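Long-range contacts in carboxypeptidase 1 (Deinococcus radiodurans str. R1, PDB 5GIV), which probably removes amino acids one at a time from the C-terminus of peptides, with broad specificity except for proline, as a zinc-dependent carboxypeptidase of the M32 family: residues A28-W32 against F237-L241; Y337-V343 against K496-Y501; Q431-A435 against I476-Q482; W10-T14 against Y66-L70; R364-E368 against I415-Q420. All coordinates share one frame; numbering follows the deposited sequence.

Contact 1 (A28-W32 against F237-L241); sequences ALLGW and FMTRL
L241 lays its branched end over the backbone and side chain of L29, the two side chains crossing nearly at right angles with L241 CD2 3.5 Å from L29 CD1. The same CD2 sits 3.9 Å above the plane of the W32 ring, offset toward its rim, while the other branch, CD1, faces W32 CB. With CG opposite the carbonyl carbon (chi1 -76°), the leucine turns back from the strand toward helix 8-36. Cut back to an alanine here, the side chain would probably no longer cover L29 CD1 and the rim of the W32 ring, opening a gap between strand and helix. Further along the strand, T239 divides its branches: CG2 packs 3.8 Å from W32 CD1, and OG1 meets a water at 2.8 Å that in turn donates to A28 O at 2.7 Å, bridging strand and helix. The strand, 238-242, is an outermost member of the small three-stranded sheet near the HExxH helix of this gluzincin-like metallopeptidase, and its residues 238-241 run at 138° to helix 28-32. A28 brings its methyl to 3.2 Å from R240 O. R240 itself turns outward, its guanidinium paired with E274. F237 approaches W32 CD1 obliquely, and the F237 side chain is about 8 Å from the zinc ion, while L29 and W32 also pack against a neighbouring subunit.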
# COMPACT_ATOMS: atom_id res chain seq x y z
N ALA A 28 -1.46 6.31 7.82
CA ALA A 28 -0.68 5.11 8.10
C ALA A 28 -0.38 4.34 6.82
O ALA A 28 0.72 3.80 6.65
CB ALA A 28 -1.43 4.23 9.10
N LEU A 29 -1.34 4.29 5.90
CA LEU A 29 -1.11 3.62 4.63
C LEU A 29 -0.01 4.31 3.84
O LEU A 29 0.83 3.64 3.23
CB LEU A 29 -2.40 3.57 3.80
CG LEU A 29 -2.25 3.02 2.38
CD1 LEU A 29 -1.69 1.61 2.41
CD2 LEU A 29 -3.58 3.08 1.64
N LEU A 30 -0.01 5.63 3.83
CA LEU A 30 1.04 6.36 3.12
C LEU A 30 2.41 6.04 3.72
O LEU A 30 3.39 5.90 2.99
CB LEU A 30 0.77 7.86 3.18
CG LEU A 30 -0.33 8.37 2.26
CD1 LEU A 30 -0.76 9.76 2.72
CD2 LEU A 30 0.15 8.38 0.81
N GLY A 31 2.48 5.94 5.05
CA GLY A 31 3.75 5.60 5.68
C GLY A 31 4.11 4.14 5.54
O GLY A 31 5.28 3.80 5.32
N TRP A 32 3.13 3.24 5.65
CA TRP A 32 3.41 1.82 5.48
C TRP A 32 3.95 1.54 4.08
O TRP A 32 4.95 0.84 3.92
CB TRP A 32 2.16 0.99 5.76
CG TRP A 32 2.32 -0.46 5.38
CD1 TRP A 32 2.78 -1.48 6.16
CD2 TRP A 32 1.99 -1.05 4.11
NE1 TRP A 32 2.76 -2.66 5.47
CE2 TRP A 32 2.28 -2.43 4.21
CE3 TRP A 32 1.48 -0.54 2.91
CZ2 TRP A 32 2.09 -3.30 3.14
CZ3 TRP A 32 1.29 -1.41 1.85
CH2 TRP A 32 1.59 -2.78 1.97
N PHE A 237 8.31 -3.03 12.29
CA PHE A 237 7.39 -2.13 12.99
C PHE A 237 5.98 -2.68 12.87
O PHE A 237 5.72 -3.64 12.14
CB PHE A 237 7.48 -0.70 12.46
CG PHE A 237 7.08 -0.56 11.02
CD1 PHE A 237 8.01 -0.70 10.01
CD2 PHE A 237 5.76 -0.27 10.68
CE1 PHE A 237 7.65 -0.55 8.67
CE2 PHE A 237 5.39 -0.14 9.35
CZ PHE A 237 6.34 -0.28 8.35
N MET A 238 5.07 -2.06 13.62
CA MET A 238 3.65 -2.36 13.56
C MET A 238 2.90 -1.07 13.24
O MET A 238 3.27 0.00 13.73
CB MET A 238 3.15 -2.96 14.88
CG MET A 238 1.66 -3.30 14.96
SD MET A 238 0.63 -1.96 15.60
CE MET A 238 1.13 -1.97 17.29
N THR A 239 1.87 -1.18 12.41
CA THR A 239 1.11 0.01 12.03
C THR A 239 -0.34 -0.39 11.77
O THR A 239 -0.61 -1.46 11.23
CB THR A 239 1.72 0.69 10.79
OG1 THR A 239 0.96 1.86 10.45
CG2 THR A 239 1.78 -0.25 9.60
N ARG A 240 -1.26 0.49 12.16
CA ARG A 240 -2.69 0.25 12.01
C ARG A 240 -3.17 1.07 10.81
O ARG A 240 -3.20 2.30 10.86
CB ARG A 240 -3.43 0.68 13.27
CG ARG A 240 -4.95 0.60 13.16
CD ARG A 240 -5.64 1.11 14.43
NE ARG A 240 -5.88 0.11 15.48
CZ ARG A 240 -6.77 -0.87 15.39
NH1 ARG A 240 -7.49 -1.01 14.30
NH2 ARG A 240 -6.94 -1.71 16.42
N LEU A 241 -3.58 0.38 9.74
CA LEU A 241 -4.13 1.07 8.58
C LEU A 241 -5.64 1.17 8.62
O LEU A 241 -6.23 1.77 7.71
CB LEU A 241 -3.68 0.39 7.28
CG LEU A 241 -2.23 0.63 6.84
CD1 LEU A 241 -1.23 0.20 7.90
CD2 LEU A 241 -1.92 -0.06 5.51
O HOH W 1 2.42 3.52 8.76

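Contact 2 (Y337-V343 against K496-Y501); sequences YRAVNTV and KYGELY
L500 and N341 have the most surface buried here, followed by Y337. L500 pushes its CD2 methyl obliquely against the Y337 ring, 3.5 Å from CE2, and over one face of the R338 guanidinium; its other methyl, CD1, rests 3.6 Å from N341 CB. R338 is held on its own helix by a salt bridge to E334. N341 is gripped from several sides. K496, fully extended, crosses it at about a right angle and donates from NZ to N341 OD1 at 2.6 Å, arriving above the carbonyl plane instead of along a lone pair; the ammonium is also paired with E354. N341 ND2 turns back to Y337 O at 2.9 Å and has R308 O as a second acceptor, which fixes the rotation of the amide. The contact joins the loop leaving helix 333-339 to the C-terminal helix 487-501 of this largely helical M32 fold, away from the zinc site. Y501 OH donates to N341 O at 2.8 Å, tilted 30° from the carbonyl plane, with the oxygen at the edge of the tyrosine ring. Beyond it, V343 CG2 packs 3.7 Å from Y497 CE2. A water accepts from Y337 OH and donates to K496 O and E499 OE1.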
# COMPACT_ATOMS: atom_id res chain seq x y z
N TYR A 337 16.78 -23.81 22.91
CA TYR A 337 16.25 -22.94 23.95
C TYR A 337 17.35 -22.10 24.59
O TYR A 337 17.15 -20.92 24.87
CB TYR A 337 15.51 -23.75 25.01
CG TYR A 337 15.36 -23.01 26.32
CD1 TYR A 337 14.45 -21.98 26.47
CD2 TYR A 337 16.15 -23.35 27.42
CE1 TYR A 337 14.33 -21.30 27.67
CE2 TYR A 337 16.03 -22.68 28.62
CZ TYR A 337 15.12 -21.66 28.74
OH TYR A 337 15.01 -21.00 29.95
N ARG A 338 18.51 -22.70 24.85
CA ARG A 338 19.57 -21.91 25.47
C ARG A 338 20.15 -20.89 24.50
O ARG A 338 20.54 -19.80 24.92
CB ARG A 338 20.67 -22.82 26.00
CG ARG A 338 20.18 -23.87 26.98
CD ARG A 338 21.27 -24.89 27.29
NE ARG A 338 21.92 -24.61 28.56
CZ ARG A 338 21.53 -25.14 29.71
NH1 ARG A 338 20.50 -25.99 29.74
NH2 ARG A 338 22.17 -24.84 30.84
N ALA A 339 20.20 -21.22 23.21
CA ALA A 339 20.85 -20.35 22.25
C ALA A 339 20.09 -19.05 22.02
O ALA A 339 20.71 -18.05 21.63
CB ALA A 339 21.03 -21.09 20.92
N VAL A 340 18.78 -19.03 22.26
CA VAL A 340 18.00 -17.81 22.10
C VAL A 340 18.06 -16.93 23.34
O VAL A 340 17.36 -15.91 23.39
CB VAL A 340 16.52 -18.09 21.73
CG1 VAL A 340 16.41 -19.07 20.56
CG2 VAL A 340 15.73 -18.55 22.95
N ASN A 341 18.80 -17.33 24.36
CA ASN A 341 18.89 -16.61 25.62
C ASN A 341 20.33 -16.31 26.00
O ASN A 341 20.71 -16.36 27.17
CB ASN A 341 18.21 -17.38 26.75
CG ASN A 341 16.70 -17.46 26.59
OD1 ASN A 341 16.01 -16.44 26.66
ND2 ASN A 341 16.18 -18.67 26.40
N THR A 342 21.18 -16.01 25.02
CA THR A 342 22.53 -15.57 25.34
C THR A 342 22.52 -14.12 25.81
O THR A 342 21.59 -13.36 25.54
CB THR A 342 23.46 -15.72 24.15
OG1 THR A 342 23.20 -14.67 23.21
CG2 THR A 342 23.34 -17.10 23.49
N VAL A 343 23.60 -13.73 26.49
CA VAL A 343 23.74 -12.39 27.06
C VAL A 343 25.14 -11.89 26.76
O VAL A 343 26.10 -12.67 26.76
CB VAL A 343 23.49 -12.39 28.59
CG1 VAL A 343 23.82 -11.02 29.18
CG2 VAL A 343 22.07 -12.80 28.92
N LYS A 496 14.95 -17.14 35.59
CA LYS A 496 15.26 -17.72 34.28
C LYS A 496 16.76 -17.85 34.06
O LYS A 496 17.26 -18.92 33.69
CB LYS A 496 14.62 -16.87 33.18
CG LYS A 496 14.99 -17.31 31.77
CD LYS A 496 14.38 -16.37 30.74
CE LYS A 496 14.73 -16.82 29.34
NZ LYS A 496 14.12 -15.95 28.31
N TYR A 497 17.50 -16.77 34.30
CA TYR A 497 18.93 -16.77 34.02
C TYR A 497 19.73 -17.40 35.14
O TYR A 497 20.79 -17.99 34.89
CB TYR A 497 19.39 -15.34 33.72
CG TYR A 497 18.90 -14.92 32.36
CD1 TYR A 497 17.66 -14.31 32.20
CD2 TYR A 497 19.65 -15.21 31.22
CE1 TYR A 497 17.20 -13.97 30.95
CE2 TYR A 497 19.19 -14.88 29.97
CZ TYR A 497 17.98 -14.25 29.83
OH TYR A 497 17.54 -13.93 28.57
N GLY A 498 19.23 -17.32 36.38
CA GLY A 498 19.84 -18.11 37.44
C GLY A 498 19.88 -19.58 37.10
O GLY A 498 20.89 -20.25 37.33
N GLU A 499 18.81 -20.10 36.50
CA GLU A 499 18.75 -21.52 36.17
C GLU A 499 19.48 -21.85 34.87
O GLU A 499 20.01 -22.96 34.74
CB GLU A 499 17.29 -21.98 36.09
CG GLU A 499 17.11 -23.49 36.15
CD GLU A 499 17.14 -24.14 34.78
OE1 GLU A 499 16.49 -23.60 33.85
OE2 GLU A 499 17.80 -25.20 34.62
N LEU A 500 19.51 -20.92 33.91
CA LEU A 500 20.21 -21.17 32.66
C LEU A 500 21.72 -21.24 32.86
O LEU A 500 22.38 -22.12 32.29
CB LEU A 500 19.87 -20.08 31.63
CG LEU A 500 18.71 -20.35 30.67
CD1 LEU A 500 18.28 -19.07 29.97
CD2 LEU A 500 19.09 -21.41 29.66
N TYR A 501 22.27 -20.35 33.69
CA TYR A 501 23.71 -20.20 33.81
C TYR A 501 24.27 -20.66 35.15
O TYR A 501 25.47 -20.49 35.40
CB TYR A 501 24.11 -18.74 33.55
CG TYR A 501 23.82 -18.33 32.13
CD1 TYR A 501 22.55 -17.96 31.73
CD2 TYR A 501 24.82 -18.39 31.17
CE1 TYR A 501 22.29 -17.62 30.42
CE2 TYR A 501 24.58 -18.06 29.86
CZ TYR A 501 23.32 -17.67 29.49
OH TYR A 501 23.09 -17.35 28.17
O HOH W 2 15.75 -21.17 32.57
O HOH W 3 18.84 -13.02 26.37
O HOH W 4 25.42 -16.11 27.17

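Contact 3 (Q431-A435 against I476-Q482); sequences QFYAA and IERATGQ
Helices 431-435 and 476-480 run in roughly the same direction, 31° apart with their axes 9.9 Å from each other, and come closest in backbone at A435 and T480, whose CA atoms are 5.3 Å apart. T480 presents both branches to the neighbouring helix. Its hydroxyl receives a nearly straight hydrogen bond from Q431 NE2, 3.1 Å long with an N-H...acceptor angle of 168°, and lies in the plane of the Q431 amide. The same hydroxyl donates at 2.8 Å to I476 O, one turn back, which T480 N reaches from the opposite face of the carbonyl plane. Being donor and acceptor at once settles the rotation of T480, whose OG1 stands between its backbone N and carbonyl carbon (chi1 75°). Q431, extended beyond CG, is held at its far end as well: NE2 also donates to A483 O, and OE1 accepts from T485 N, tying the amide to the chain beyond helix 472-480. This is side-by-side packing of helices in the C-terminal part of the α-helical M32 fold, where helix 472-480 ends and G481 takes a positive phi suited to glycine. Alongside the polar link lies an apolar patch. T480 CG2 approaches F432 CD1 obliquely at 3.7 Å, A479 CB meets the edge of the same ring in its plane, and I476 CG1 comes to 3.9 Å from F432 CZ. A435 adds its methyl against T480 CG2 at 4.0 Å. F432 also touches S297 and Q298 of helix 292-306, which carries the zinc ligand E296.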
# COMPACT_ATOMS: atom_id res chain seq x y z
N GLN A 431 4.87 -8.32 34.69
CA GLN A 431 3.77 -8.04 35.60
C GLN A 431 2.45 -8.50 35.01
O GLN A 431 1.65 -9.16 35.68
CB GLN A 431 3.74 -6.55 35.94
CG GLN A 431 2.67 -6.11 36.95
CD GLN A 431 2.92 -4.68 37.48
OE1 GLN A 431 4.01 -4.14 37.34
NE2 GLN A 431 1.88 -4.08 38.08
N PHE A 432 2.20 -8.17 33.73
CA PHE A 432 1.00 -8.67 33.08
C PHE A 432 1.02 -10.18 32.97
O PHE A 432 0.00 -10.85 33.20
CB PHE A 432 0.85 -8.06 31.68
CG PHE A 432 0.30 -6.67 31.69
CD1 PHE A 432 -0.93 -6.40 32.28
CD2 PHE A 432 1.00 -5.63 31.11
CE1 PHE A 432 -1.44 -5.13 32.29
CE2 PHE A 432 0.49 -4.34 31.12
CZ PHE A 432 -0.73 -4.09 31.71
N TYR A 433 2.17 -10.75 32.64
CA TYR A 433 2.23 -12.18 32.41
C TYR A 433 1.92 -12.95 33.69
O TYR A 433 1.14 -13.92 33.66
CB TYR A 433 3.60 -12.56 31.88
CG TYR A 433 3.75 -14.01 31.55
CD1 TYR A 433 3.35 -14.50 30.32
CD2 TYR A 433 4.29 -14.90 32.48
CE1 TYR A 433 3.50 -15.84 30.01
CE2 TYR A 433 4.44 -16.24 32.18
CZ TYR A 433 4.04 -16.70 30.94
OH TYR A 433 4.18 -18.03 30.63
N ALA A 434 2.50 -12.53 34.82
CA ALA A 434 2.28 -13.22 36.09
C ALA A 434 0.81 -13.16 36.49
O ALA A 434 0.27 -14.13 37.06
CB ALA A 434 3.16 -12.62 37.18
N ALA A 435 0.15 -12.03 36.25
CA ALA A 435 -1.28 -11.96 36.51
C ALA A 435 -2.03 -12.96 35.65
O ALA A 435 -3.01 -13.57 36.11
CB ALA A 435 -1.79 -10.54 36.26
N ILE A 476 -3.32 -0.96 34.56
CA ILE A 476 -2.35 -1.83 35.21
C ILE A 476 -2.86 -2.26 36.59
O ILE A 476 -2.70 -3.41 37.00
CB ILE A 476 -1.00 -1.12 35.31
CG1 ILE A 476 -0.42 -0.88 33.91
CG2 ILE A 476 -0.03 -1.95 36.14
CD1 ILE A 476 0.75 0.07 33.89
N GLU A 477 -3.50 -1.33 37.30
CA GLU A 477 -4.00 -1.61 38.64
C GLU A 477 -5.14 -2.63 38.60
O GLU A 477 -5.15 -3.59 39.37
CB GLU A 477 -4.45 -0.31 39.30
CG GLU A 477 -4.10 -0.16 40.76
CD GLU A 477 -4.92 -1.07 41.65
OE1 GLU A 477 -4.32 -1.87 42.39
OE2 GLU A 477 -6.17 -1.00 41.58
N ARG A 478 -6.10 -2.43 37.69
CA ARG A 478 -7.23 -3.35 37.61
C ARG A 478 -6.80 -4.71 37.11
O ARG A 478 -7.30 -5.74 37.58
CB ARG A 478 -8.33 -2.78 36.70
CG ARG A 478 -8.80 -1.39 37.07
CD ARG A 478 -9.66 -0.83 35.97
NE ARG A 478 -10.90 -1.59 35.83
CZ ARG A 478 -11.99 -1.36 36.56
NH1 ARG A 478 -11.98 -0.39 37.47
NH2 ARG A 478 -13.08 -2.10 36.38
N ALA A 479 -5.87 -4.75 36.16
CA ALA A 479 -5.54 -6.01 35.52
C ALA A 479 -4.65 -6.89 36.39
O ALA A 479 -4.81 -8.11 36.40
CB ALA A 479 -4.86 -5.75 34.17
N THR A 480 -3.73 -6.29 37.15
CA THR A 480 -2.73 -7.04 37.90
C THR A 480 -2.82 -6.86 39.41
O THR A 480 -2.08 -7.54 40.14
CB THR A 480 -1.31 -6.66 37.44
OG1 THR A 480 -0.95 -5.38 37.97
CG2 THR A 480 -1.22 -6.62 35.93
N GLY A 481 -3.70 -5.99 39.91
CA GLY A 481 -3.90 -5.81 41.32
C GLY A 481 -2.97 -4.83 42.00
O GLY A 481 -3.14 -4.57 43.20
N GLN A 482 -2.02 -4.25 41.27
CA GLN A 482 -1.07 -3.31 41.85
C GLN A 482 -0.55 -2.38 40.77
O GLN A 482 -0.71 -2.63 39.57
CB GLN A 482 0.09 -4.04 42.53
CG GLN A 482 0.75 -5.05 41.63
CD GLN A 482 1.86 -5.81 42.33
OE1 GLN A 482 2.50 -5.30 43.24
NE2 GLN A 482 2.10 -7.04 41.90

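Contact 4 (W10-T14 against Y66-L70); sequences WQQLT and YGKLL
The CD2 methyl of L13 projects into a hollow bordered by L69 CB, the CD2 methyl of L70 and the ring of Y66. The nearest wall is L70 CD2, at 3.6 Å from L13 CD2; L69 CB stands at 3.8 Å from that methyl, and Y66 CE1, met obliquely, is 3.8 Å from it. The first torsion of L13 (chi1 -85°) sets CG opposite the carbonyl carbon, carrying the branched end across to helix 66-70. L13 and L69 slide past each other in opposite directions, and L69 projects in turn, placing CD2 3.4 Å from Q12 CB. Within the same helix, L70 CD1 lies over one face of the Y66 ring, offset toward its rim. With an alanine in place of L13, the Y66, L69 and L70 side chains would probably lose the group that fills between them. The segments 10-14 and 66-70 cross at -126° with axes 10.0 Å apart. Further along helix 8-36, W17 NE1 is hydrogen-bonded to Y66 OH and H16 stacks on the Y66 ring, while helix 81-99 covers L70. No hydrogen bond joins the two segments, so the fit rests on nondirectional apolar packing, with a polar link one turn further along the helix.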
# COMPACT_ATOMS: atom_id res chain seq x y z
N TRP A 10 -24.75 13.74 19.13
CA TRP A 10 -23.88 12.58 19.32
C TRP A 10 -23.55 11.91 17.99
O TRP A 10 -22.40 11.51 17.77
CB TRP A 10 -24.54 11.58 20.28
CG TRP A 10 -23.71 10.34 20.55
CD1 TRP A 10 -23.86 9.11 19.96
CD2 TRP A 10 -22.60 10.21 21.45
NE1 TRP A 10 -22.93 8.23 20.46
CE2 TRP A 10 -22.14 8.88 21.37
CE3 TRP A 10 -21.96 11.09 22.33
CZ2 TRP A 10 -21.07 8.41 22.13
CZ3 TRP A 10 -20.90 10.63 23.08
CH2 TRP A 10 -20.47 9.30 22.98
N GLN A 11 -24.52 11.81 17.08
CA GLN A 11 -24.23 11.22 15.78
C GLN A 11 -23.13 11.99 15.07
O GLN A 11 -22.27 11.40 14.41
CB GLN A 11 -25.51 11.18 14.93
CG GLN A 11 -25.28 11.30 13.42
CD GLN A 11 -24.74 10.02 12.79
OE1 GLN A 11 -25.03 8.91 13.25
NE2 GLN A 11 -23.95 10.17 11.72
N GLN A 12 -23.13 13.32 15.20
CA GLN A 12 -22.09 14.13 14.59
C GLN A 12 -20.73 13.84 15.22
O GLN A 12 -19.72 13.77 14.52
CB GLN A 12 -22.44 15.61 14.75
CG GLN A 12 -23.53 16.09 13.81
CD GLN A 12 -24.02 17.47 14.16
OE1 GLN A 12 -23.24 18.43 14.22
NE2 GLN A 12 -25.32 17.59 14.41
N LEU A 13 -20.69 13.65 16.54
CA LEU A 13 -19.43 13.32 17.21
C LEU A 13 -18.87 12.00 16.69
O LEU A 13 -17.69 11.91 16.35
CB LEU A 13 -19.64 13.25 18.72
CG LEU A 13 -19.53 14.57 19.48
CD1 LEU A 13 -19.93 14.37 20.94
CD2 LEU A 13 -18.11 15.11 19.38
N THR A 14 -19.71 10.96 16.63
CA THR A 14 -19.23 9.67 16.15
C THR A 14 -18.77 9.75 14.70
O THR A 14 -17.79 9.10 14.32
CB THR A 14 -20.31 8.60 16.32
OG1 THR A 14 -21.53 9.06 15.73
CG2 THR A 14 -20.56 8.34 17.80
N TYR A 66 -16.20 21.10 15.94
CA TYR A 66 -16.00 19.84 16.65
C TYR A 66 -15.77 20.09 18.14
O TYR A 66 -16.34 19.39 18.99
CB TYR A 66 -14.81 19.10 16.03
CG TYR A 66 -14.29 17.91 16.81
CD1 TYR A 66 -15.13 16.89 17.25
CD2 TYR A 66 -12.93 17.80 17.11
CE1 TYR A 66 -14.64 15.81 17.95
CE2 TYR A 66 -12.44 16.72 17.82
CZ TYR A 66 -13.29 15.73 18.23
OH TYR A 66 -12.79 14.66 18.94
N GLY A 67 -14.95 21.09 18.48
CA GLY A 67 -14.74 21.41 19.88
C GLY A 67 -16.03 21.78 20.58
O GLY A 67 -16.24 21.42 21.74
N LYS A 68 -16.91 22.49 19.87
CA LYS A 68 -18.18 22.88 20.47
C LYS A 68 -19.05 21.67 20.75
O LYS A 68 -19.68 21.59 21.81
CB LYS A 68 -18.90 23.88 19.55
N LEU A 69 -19.08 20.71 19.83
CA LEU A 69 -19.81 19.47 20.09
C LEU A 69 -19.29 18.78 21.34
O LEU A 69 -20.09 18.35 22.19
CB LEU A 69 -19.70 18.53 18.88
CG LEU A 69 -20.50 18.84 17.61
CD1 LEU A 69 -20.01 20.09 16.87
CD2 LEU A 69 -20.47 17.64 16.67
N LEU A 70 -17.97 18.73 21.51
CA LEU A 70 -17.42 18.08 22.70
C LEU A 70 -17.82 18.81 23.97
O LEU A 70 -18.12 18.17 24.99
CB LEU A 70 -15.88 18.01 22.59
CG LEU A 70 -15.25 17.05 21.56
CD1 LEU A 70 -13.75 17.24 21.49
CD2 LEU A 70 -15.59 15.59 21.84

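Contact 5 (R364-E368 against I415-Q420); sequences RFELE and IGGSFQ
E368 OE2 is gripped by two firm donors of the 415-420 loop. S418 OG gives it a bond of 2.8 Å, almost in line with the C-O bond, and S418 N adds one of 3.1 Å and 155° on the syn lone pair. G416 N contributes a weak bond at 3.1 Å, and W410 NE1 binds the same oxygen. OE1 takes a short but weak bond from G417 N at 2.7 Å. Extended beyond CG, the glutamate reaches a loop that turns several N-H groups toward its carboxylate; G416 and G417 have positive phi, which favours glycine, and so many donors would probably stabilise the charged form. The loop leads into helix 420-439 and is held to helix 357-372, in the buried interior of the M32 fold, the F419 side chain about 11 Å from the zinc ion. One turn before E368, R364 lays CD over the centre of the F419 ring, 3.3 Å from the centroid, a CH-pi contact. Its guanidinium, turned 77° from the ring, pairs with D407; CZ, 5.3 Å from the F419 centroid, offers at most a weak cation-pi attraction. Q420 OE1 approaches the edge of the F365 ring, 3.7 Å from CD1.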
# COMPACT_ATOMS: atom_id res chain seq x y z
N ARG A 364 20.46 6.66 27.24
CA ARG A 364 19.81 7.69 26.43
C ARG A 364 18.99 8.65 27.30
O ARG A 364 19.05 9.87 27.11
CB ARG A 364 18.92 7.03 25.38
CG ARG A 364 19.68 6.30 24.31
CD ARG A 364 18.92 5.09 23.78
NE ARG A 364 19.59 4.52 22.61
CZ ARG A 364 20.71 3.80 22.67
NH1 ARG A 364 21.30 3.57 23.84
NH2 ARG A 364 21.25 3.33 21.55
N PHE A 365 18.23 8.11 28.25
CA PHE A 365 17.39 8.96 29.10
C PHE A 365 18.23 9.98 29.85
O PHE A 365 17.89 11.17 29.90
CB PHE A 365 16.60 8.08 30.06
CG PHE A 365 15.70 8.83 31.00
CD1 PHE A 365 14.44 9.22 30.60
CD2 PHE A 365 16.11 9.12 32.29
CE1 PHE A 365 13.60 9.89 31.47
CE2 PHE A 365 15.27 9.79 33.17
CZ PHE A 365 14.02 10.18 32.76
N GLU A 366 19.36 9.54 30.42
CA GLU A 366 20.18 10.46 31.21
C GLU A 366 20.83 11.52 30.33
O GLU A 366 21.01 12.66 30.78
CB GLU A 366 21.22 9.66 32.00
CG GLU A 366 20.61 8.90 33.18
CD GLU A 366 21.61 8.05 33.95
OE1 GLU A 366 22.78 7.94 33.52
OE2 GLU A 366 21.21 7.47 34.99
N LEU A 367 21.16 11.19 29.08
CA LEU A 367 21.66 12.21 28.16
C LEU A 367 20.56 13.20 27.80
O LEU A 367 20.83 14.39 27.63
CB LEU A 367 22.23 11.54 26.90
CG LEU A 367 23.49 10.69 27.07
CD1 LEU A 367 23.73 9.81 25.85
CD2 LEU A 367 24.72 11.57 27.32
N GLU A 368 19.33 12.71 27.65
CA GLU A 368 18.20 13.61 27.45
C GLU A 368 18.03 14.54 28.64
O GLU A 368 17.80 15.75 28.48
CB GLU A 368 16.92 12.81 27.22
CG GLU A 368 16.81 12.09 25.90
CD GLU A 368 15.49 11.33 25.79
OE1 GLU A 368 14.89 11.02 26.84
OE2 GLU A 368 15.05 11.05 24.65
N ILE A 415 13.78 15.60 21.26
CA ILE A 415 14.75 15.08 22.21
C ILE A 415 14.12 15.11 23.59
O ILE A 415 13.72 16.18 24.06
CB ILE A 415 16.05 15.90 22.19
CG1 ILE A 415 16.76 15.76 20.84
CG2 ILE A 415 16.96 15.46 23.32
CD1 ILE A 415 17.89 16.75 20.65
N GLY A 416 14.00 13.95 24.21
CA GLY A 416 13.44 13.87 25.55
C GLY A 416 12.29 12.90 25.66
O GLY A 416 11.30 13.03 24.94
N GLY A 417 12.39 11.96 26.59
CA GLY A 417 11.33 10.98 26.77
C GLY A 417 11.16 9.99 25.64
O GLY A 417 10.10 9.40 25.51
N SER A 418 12.21 9.77 24.84
CA SER A 418 12.11 8.95 23.64
C SER A 418 12.23 7.46 23.91
O SER A 418 11.81 6.66 23.07
CB SER A 418 13.22 9.32 22.65
OG SER A 418 13.30 10.72 22.48
N PHE A 419 12.78 7.06 25.06
CA PHE A 419 13.21 5.68 25.25
C PHE A 419 12.68 5.00 26.50
O PHE A 419 12.69 3.76 26.53
CB PHE A 419 14.74 5.60 25.28
CG PHE A 419 15.40 5.91 23.95
CD1 PHE A 419 15.53 4.93 22.97
CD2 PHE A 419 15.87 7.19 23.68
CE1 PHE A 419 16.12 5.21 21.76
CE2 PHE A 419 16.48 7.48 22.46
CZ PHE A 419 16.59 6.48 21.50
N GLN A 420 12.24 5.72 27.54
CA GLN A 420 11.90 5.01 28.77
C GLN A 420 10.72 4.06 28.57
O GLN A 420 10.60 3.08 29.31
CB GLN A 420 11.63 5.98 29.94
CG GLN A 420 10.36 6.75 29.86
CD GLN A 420 10.45 7.84 28.85
OE1 GLN A 420 11.55 8.27 28.48
NE2 GLN A 420 9.31 8.31 28.38

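Overall arrangement
From the N terminus, helix 8-36 serves two contacts. Contact 4 ties its beginning to helix 64-75, closing a short helical loop, and contact 1 joins its later part to strand 238-242; their segments alternate along the chain, so the two loops cross. Both close before the rest begin. Contact 2 then spans the C-terminal region, from the end of helix 333-339 to the last helix, 487-501, and the loop it closes encloses contacts 5 and 3, which follow one another in series. Contact 5 holds the 415-420 loop to helix 357-372, and contact 3 pairs helices 420-439 and 472-480. Contacts 2 and 4 lie on opposite sides of the chain's centre, their centres about 54 Å apart.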